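Local coordinates for protein amino Transferase (Eubacterium rectale, PDB 3ELE) that probably transfers amino groups between substrates with the help of bound pyridoxal-5'-phosphate, as a class I and II aminotransferase, at residues F116-I130 with L165-I177. Residues are numbered along the deposited sequence; the frame is centred on the assembly and turned at random.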
loop_
_atom_site.group_PDB
_atom_site.type_symbol
_atom_site.label_atom_id
_atom_site.label_comp_id
_atom_site.label_asym_id
_atom_site.label_seq_id
_atom_site.Cartn_x
_atom_site.Cartn_y
_atom_site.Cartn_z
ATOM N N PHE A 116 12.618 -6.402 0.037
ATOM C CA PHE A 116 12.852 -7.605 0.851
ATOM C C PHE A 116 11.994 -8.770 0.357
ATOM O O PHE A 116 12.480 -9.916 0.270
ATOM C CB PHE A 116 12.624 -7.359 2.335
ATOM C CG PHE A 116 13.441 -6.227 2.909
ATOM C CD1 PHE A 116 14.830 -6.203 2.770
ATOM C CD2 PHE A 116 12.822 -5.209 3.648
ATOM C CE1 PHE A 116 15.595 -5.147 3.330
ATOM C CE2 PHE A 116 13.565 -4.169 4.212
ATOM C CZ PHE A 116 14.953 -4.132 4.053
ATOM N N ARG A 117 10.743 -8.468 -0.009
ATOM C CA ARG A 117 9.826 -9.471 -0.568
ATOM C C ARG A 117 10.350 -10.051 -1.896
ATOM O O ARG A 117 10.325 -11.261 -2.099
ATOM C CB ARG A 117 8.429 -8.870 -0.739
ATOM C CG ARG A 117 7.316 -9.836 -1.124
ATOM C CD ARG A 117 7.228 -11.044 -0.195
ATOM N NE ARG A 117 6.028 -11.851 -0.438
ATOM C CZ ARG A 117 4.838 -11.705 0.153
ATOM N NH1 ARG A 117 4.629 -10.794 1.087
ATOM N NH2 ARG A 117 3.842 -12.522 -0.175
ATOM N N ALA A 118 10.843 -9.181 -2.780
ATOM C CA ALA A 118 11.420 -9.607 -4.069
ATOM C C ALA A 118 12.717 -10.398 -3.907
ATOM O O ALA A 118 12.965 -11.335 -4.634
ATOM C CB ALA A 118 11.668 -8.385 -4.993
ATOM N N LEU A 119 13.538 -10.002 -2.946
ATOM C CA LEU A 119 14.829 -10.653 -2.723
ATOM C C LEU A 119 14.829 -11.876 -1.797
ATOM O O LEU A 119 15.769 -12.628 -1.879
ATOM C CB LEU A 119 15.859 -9.614 -2.245
ATOM C CG LEU A 119 16.250 -8.577 -3.307
ATOM C CD1 LEU A 119 17.147 -7.563 -2.691
ATOM C CD2 LEU A 119 16.960 -9.259 -4.505
ATOM N N THR A 120 13.798 -12.103 -0.965
ATOM C CA THR A 120 13.785 -13.268 -0.027
ATOM C C THR A 120 13.288 -14.602 -0.667
ATOM O O THR A 120 12.109 -14.750 -1.036
ATOM C CB THR A 120 12.987 -12.948 1.251
ATOM O OG1 THR A 120 13.493 -11.735 1.829
ATOM C CG2 THR A 120 13.075 -14.095 2.293
ATOM N N SER A 121 14.182 -15.582 -0.765
ATOM C CA SER A 121 13.847 -16.881 -1.351
ATOM C C SER A 121 13.957 -18.041 -0.346
ATOM O O SER A 121 13.766 -19.210 -0.732
ATOM C CB SER A 121 14.751 -17.115 -2.567
ATOM O OG SER A 121 16.120 -17.210 -2.194
ATOM N N ASP A 122 14.240 -17.745 0.930
ATOM C CA ASP A 122 14.500 -18.785 1.935
ATOM C C ASP A 122 14.396 -18.199 3.348
ATOM O O ASP A 122 14.736 -17.031 3.575
ATOM C CB ASP A 122 15.889 -19.404 1.642
ATOM C CG ASP A 122 16.252 -20.556 2.557
ATOM O OD1 ASP A 122 16.635 -20.292 3.707
ATOM O OD2 ASP A 122 16.238 -21.725 2.107
ATOM N N ALA A 123 13.926 -19.023 4.285
ATOM C CA ALA A 123 13.775 -18.648 5.692
ATOM C C ALA A 123 15.084 -18.200 6.353
ATOM O O ALA A 123 15.066 -17.440 7.328
ATOM C CB ALA A 123 13.153 -19.840 6.507
ATOM N N TYR A 124 16.207 -18.705 5.842
ATOM C CA TYR A 124 17.513 -18.388 6.388
ATOM C C TYR A 124 18.212 -17.179 5.768
ATOM O O TYR A 124 19.308 -16.844 6.203
ATOM C CB TYR A 124 18.391 -19.627 6.392
ATOM C CG TYR A 124 17.807 -20.765 7.198
ATOM C CD1 TYR A 124 17.500 -20.586 8.550
ATOM C CD2 TYR A 124 17.603 -22.034 6.632
ATOM C CE1 TYR A 124 16.978 -21.616 9.325
ATOM C CE2 TYR A 124 17.083 -23.102 7.408
ATOM C CZ TYR A 124 16.766 -22.876 8.763
ATOM O OH TYR A 124 16.264 -23.890 9.545
ATOM N N ASP A 125 17.569 -16.517 4.799
ATOM C CA ASP A 125 18.088 -15.277 4.196
ATOM C C ASP A 125 18.297 -14.194 5.239
ATOM O O ASP A 125 17.444 -14.008 6.122
ATOM C CB ASP A 125 17.126 -14.732 3.128
ATOM C CG ASP A 125 17.150 -15.544 1.857
ATOM O OD1 ASP A 125 17.938 -16.518 1.750
ATOM O OD2 ASP A 125 16.389 -15.207 0.952
ATOM N N GLU A 126 19.429 -13.499 5.138
ATOM C CA GLU A 126 19.773 -12.419 6.066
ATOM C C GLU A 126 19.928 -11.092 5.354
ATOM O O GLU A 126 20.467 -11.041 4.239
ATOM C CB GLU A 126 21.066 -12.760 6.786
ATOM C CG GLU A 126 20.946 -13.982 7.721
ATOM C CD GLU A 126 22.285 -14.498 8.290
ATOM O OE1 GLU A 126 23.364 -13.957 7.973
ATOM O OE2 GLU A 126 22.247 -15.490 9.043
ATOM N N PHE A 127 19.410 -10.022 5.984
ATOM C CA PHE A 127 19.640 -8.653 5.543
ATOM C C PHE A 127 20.368 -7.945 6.684
ATOM O O PHE A 127 19.975 -8.066 7.858
ATOM C CB PHE A 127 18.346 -7.938 5.144
ATOM C CG PHE A 127 17.728 -8.505 3.910
ATOM C CD1 PHE A 127 18.103 -8.034 2.639
ATOM C CD2 PHE A 127 16.796 -9.546 3.998
ATOM C CE1 PHE A 127 17.537 -8.596 1.457
ATOM C CE2 PHE A 127 16.222 -10.100 2.838
ATOM C CZ PHE A 127 16.579 -9.617 1.563
ATOM N N ILE A 128 21.436 -7.224 6.329
ATOM C CA ILE A 128 22.308 -6.555 7.268
ATOM C C ILE A 128 21.932 -5.087 7.368
ATOM O O ILE A 128 21.755 -4.414 6.343
ATOM C CB ILE A 128 23.797 -6.654 6.858
ATOM C CG1 ILE A 128 24.301 -8.097 6.916
ATOM C CG2 ILE A 128 24.707 -5.828 7.781
ATOM C CD1 ILE A 128 25.729 -8.204 6.468
ATOM N N THR A 129 21.821 -4.609 8.604
ATOM C CA THR A 129 21.573 -3.167 8.898
ATOM C C THR A 129 22.813 -2.705 9.682
ATOM O O THR A 129 23.473 -3.530 10.357
ATOM C CB THR A 129 20.249 -2.937 9.633
ATOM O OG1 THR A 129 19.983 -1.524 9.745
ATOM C CG2 THR A 129 20.252 -3.554 11.023
ATOM N N ILE A 130 23.177 -1.432 9.509
ATOM C CA ILE A 130 24.344 -0.827 10.161
ATOM C C ILE A 130 23.782 0.050 11.277
ATOM O O ILE A 130 23.062 1.014 10.997
ATOM C CB ILE A 130 25.204 0.031 9.170
ATOM C CG1 ILE A 130 25.517 -0.735 7.875
ATOM C CG2 ILE A 130 26.533 0.477 9.817
ATOM C CD1 ILE A 130 26.285 -1.999 8.087
ATOM N N LEU A 165 31.318 -5.488 9.765
ATOM C CA LEU A 165 30.425 -5.793 8.628
ATOM C C LEU A 165 30.872 -7.045 7.895
ATOM O O LEU A 165 30.063 -7.946 7.722
ATOM C CB LEU A 165 30.285 -4.630 7.633
ATOM C CG LEU A 165 29.523 -4.871 6.311
ATOM C CD1 LEU A 165 28.138 -5.538 6.529
ATOM C CD2 LEU A 165 29.408 -3.567 5.532
ATOM N N GLU A 166 32.144 -7.083 7.485
ATOM C CA GLU A 166 32.713 -8.221 6.753
ATOM C C GLU A 166 32.542 -9.553 7.492
ATOM O O GLU A 166 32.272 -10.584 6.869
ATOM C CB GLU A 166 34.201 -7.980 6.443
ATOM C CG GLU A 166 34.821 -9.090 5.584
ATOM C CD GLU A 166 36.193 -8.785 5.024
ATOM O OE1 GLU A 166 36.765 -7.712 5.303
ATOM O OE2 GLU A 166 36.700 -9.653 4.284
ATOM N N GLU A 167 32.720 -9.512 8.812
ATOM C CA GLU A 167 32.575 -10.679 9.695
ATOM C C GLU A 167 31.127 -11.213 9.729
ATOM O O GLU A 167 30.921 -12.412 9.894
ATOM C CB GLU A 167 33.073 -10.316 11.105
ATOM C CG GLU A 167 33.217 -11.468 12.086
ATOM C CD GLU A 167 33.626 -11.028 13.506
ATOM O OE1 GLU A 167 33.939 -9.831 13.745
ATOM O OE2 GLU A 167 33.631 -11.908 14.398
ATOM N N ARG A 168 30.139 -10.333 9.542
ATOM C CA ARG A 168 28.698 -10.718 9.522
ATOM C C ARG A 168 28.140 -11.076 8.133
ATOM O O ARG A 168 26.965 -11.430 8.023
ATOM C CB ARG A 168 27.861 -9.620 10.178
ATOM C CG ARG A 168 28.104 -9.549 11.667
ATOM C CD ARG A 168 27.664 -8.264 12.270
ATOM N NE ARG A 168 27.814 -8.289 13.730
ATOM C CZ ARG A 168 28.967 -8.186 14.399
ATOM N NH1 ARG A 168 30.138 -8.054 13.776
ATOM N NH2 ARG A 168 28.946 -8.219 15.733
ATOM N N ILE A 169 28.963 -10.964 7.086
ATOM C CA ILE A 169 28.583 -11.344 5.729
ATOM C C ILE A 169 28.885 -12.840 5.599
ATOM O O ILE A 169 29.977 -13.273 5.960
ATOM C CB ILE A 169 29.387 -10.575 4.647
ATOM C CG1 ILE A 169 28.996 -9.098 4.598
ATOM C CG2 ILE A 169 29.159 -11.199 3.254
ATOM C CD1 ILE A 169 29.940 -8.263 3.747
ATOM N N ASN A 170 27.927 -13.603 5.066
ATOM C CA ASN A 170 28.064 -15.061 4.846
ATOM C C ASN A 170 27.237 -15.497 3.619
ATOM O O ASN A 170 26.690 -14.646 2.890
ATOM C CB ASN A 170 27.694 -15.835 6.137
ATOM C CG ASN A 170 26.269 -15.545 6.641
ATOM O OD1 ASN A 170 25.285 -15.884 6.000
ATOM N ND2 ASN A 170 26.175 -14.982 7.819
ATOM N N ALA A 171 27.147 -16.805 3.394
ATOM C CA ALA A 171 26.364 -17.358 2.277
ATOM C C ALA A 171 24.869 -16.983 2.307
ATOM O O ALA A 171 24.263 -16.944 1.271
ATOM C CB ALA A 171 26.537 -18.887 2.206
ATOM N N HIS A 172 24.296 -16.705 3.484
ATOM C CA HIS A 172 22.876 -16.340 3.621
ATOM C C HIS A 172 22.564 -14.844 3.420
ATOM O O HIS A 172 21.400 -14.474 3.325
ATOM C CB HIS A 172 22.323 -16.802 4.968
ATOM C CG HIS A 172 22.414 -18.284 5.173
ATOM N ND1 HIS A 172 21.543 -19.172 4.578
ATOM C CD2 HIS A 172 23.291 -19.035 5.880
ATOM C CE1 HIS A 172 21.873 -20.406 4.918
ATOM N NE2 HIS A 172 22.925 -20.351 5.717
ATOM N N THR A 173 23.604 -14.013 3.320
ATOM C CA THR A 173 23.479 -12.565 3.172
ATOM C C THR A 173 22.964 -12.182 1.773
ATOM O O THR A 173 23.681 -12.363 0.781
ATOM C CB THR A 173 24.839 -11.842 3.410
ATOM O OG1 THR A 173 25.417 -12.274 4.650
ATOM C CG2 THR A 173 24.629 -10.325 3.454
ATOM N N ARG A 174 21.728 -11.666 1.737
ATOM C CA ARG A 174 21.067 -11.227 0.506
ATOM C C ARG A 174 21.279 -9.760 0.207
ATOM O O ARG A 174 21.287 -9.361 -0.955
ATOM C CB ARG A 174 19.557 -11.505 0.573
ATOM C CG ARG A 174 19.163 -12.940 0.949
ATOM C CD ARG A 174 19.924 -14.034 0.202
ATOM N NE ARG A 174 20.200 -13.658 -1.179
ATOM C CZ ARG A 174 19.330 -13.636 -2.189
ATOM N NH1 ARG A 174 18.063 -14.034 -2.044
ATOM N NH2 ARG A 174 19.765 -13.233 -3.386
ATOM N N GLY A 175 21.433 -8.951 1.260
ATOM C CA GLY A 175 21.659 -7.535 1.091
ATOM C C GLY A 175 22.081 -6.754 2.311
ATOM O O GLY A 175 22.018 -7.242 3.433
ATOM N N VAL A 176 22.556 -5.544 2.055
ATOM C CA VAL A 176 22.976 -4.596 3.100
ATOM C C VAL A 176 22.138 -3.351 2.926
ATOM O O VAL A 176 22.109 -2.764 1.851
ATOM C CB VAL A 176 24.486 -4.271 3.048
ATOM C CG1 VAL A 176 24.844 -3.298 4.161
ATOM C CG2 VAL A 176 25.279 -5.584 3.182
ATOM N N ILE A 177 21.417 -2.988 3.982
ATOM C CA ILE A 177 20.562 -1.811 4.006
ATOM C C ILE A 177 21.425 -0.635 4.462
ATOM O O ILE A 177 22.164 -0.753 5.464
ATOM C CB ILE A 177 19.373 -1.948 5.034
ATOM C CG1 ILE A 177 18.549 -3.225 4.816
ATOM C CG2 ILE A 177 18.464 -0.730 4.956
ATOM C CD1 ILE A 177 17.812 -3.704 6.071
HETATM O O HOH W 1 19.236 -18.683 2.972
HETATM O O HOH W 2 24.418 -11.528 7.026
HETATM O O HOH W 3 21.264 0.070 7.906
#
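Ile-177 N bonds Ile-128 O (2.8 Å) where parallel strands 126-130 and 173-177 lie side by side in the mixed sheet of the large PLP-binding domain of this fold-type I aminotransferase. Backbone bonds alternate across the pair from there back to Glu-126 N and His-172 O at the other end. The tight part is apolar and two-sided. On one face, Ile-128 has CG1 beside its backbone N (chi1 -66°), which carries CD1 out to Leu-165 CD1 (3.6 Å), Ile-169 and the methyl of Thr-173. On the other, Ile-177 CD1 meets Phe-116 CZ (3.5 Å), the two side chains at about a right angle; the Ile-177 side chain is about 8 Å from the cofactor. The Phe-127 ring lies against Arg-174 CB. The Arg-174 chain, bent at chi2 and chi3, passes along the Asp-125 carboxylate; Asp-125 OD2 lies at the guanidinium edge in a long salt bridge to NH1 (3.6 Å), and NH2 bonds Val-3 O of the second subunit. Toward solvent, packing gives way to water and polar links: a water joins His-172 ND1, at the edge of its ring, to Asp-125 OD1. Asn-170 ND2 donates to Glu-126 OE1 (3.0 Å), amide and carboxylate planes 79° apart, while its OD1 closes an Asx turn with His-172 N. With an alanine here, Glu-126 OE1 would probably lose its amide donor and His-172 N its side-chain acceptor, leaving the carboxylate held less firmly. A second water donates to Glu-126 OE1 (2.8 Å) and to Arg-168 O, and accepts from Thr-173 OG1.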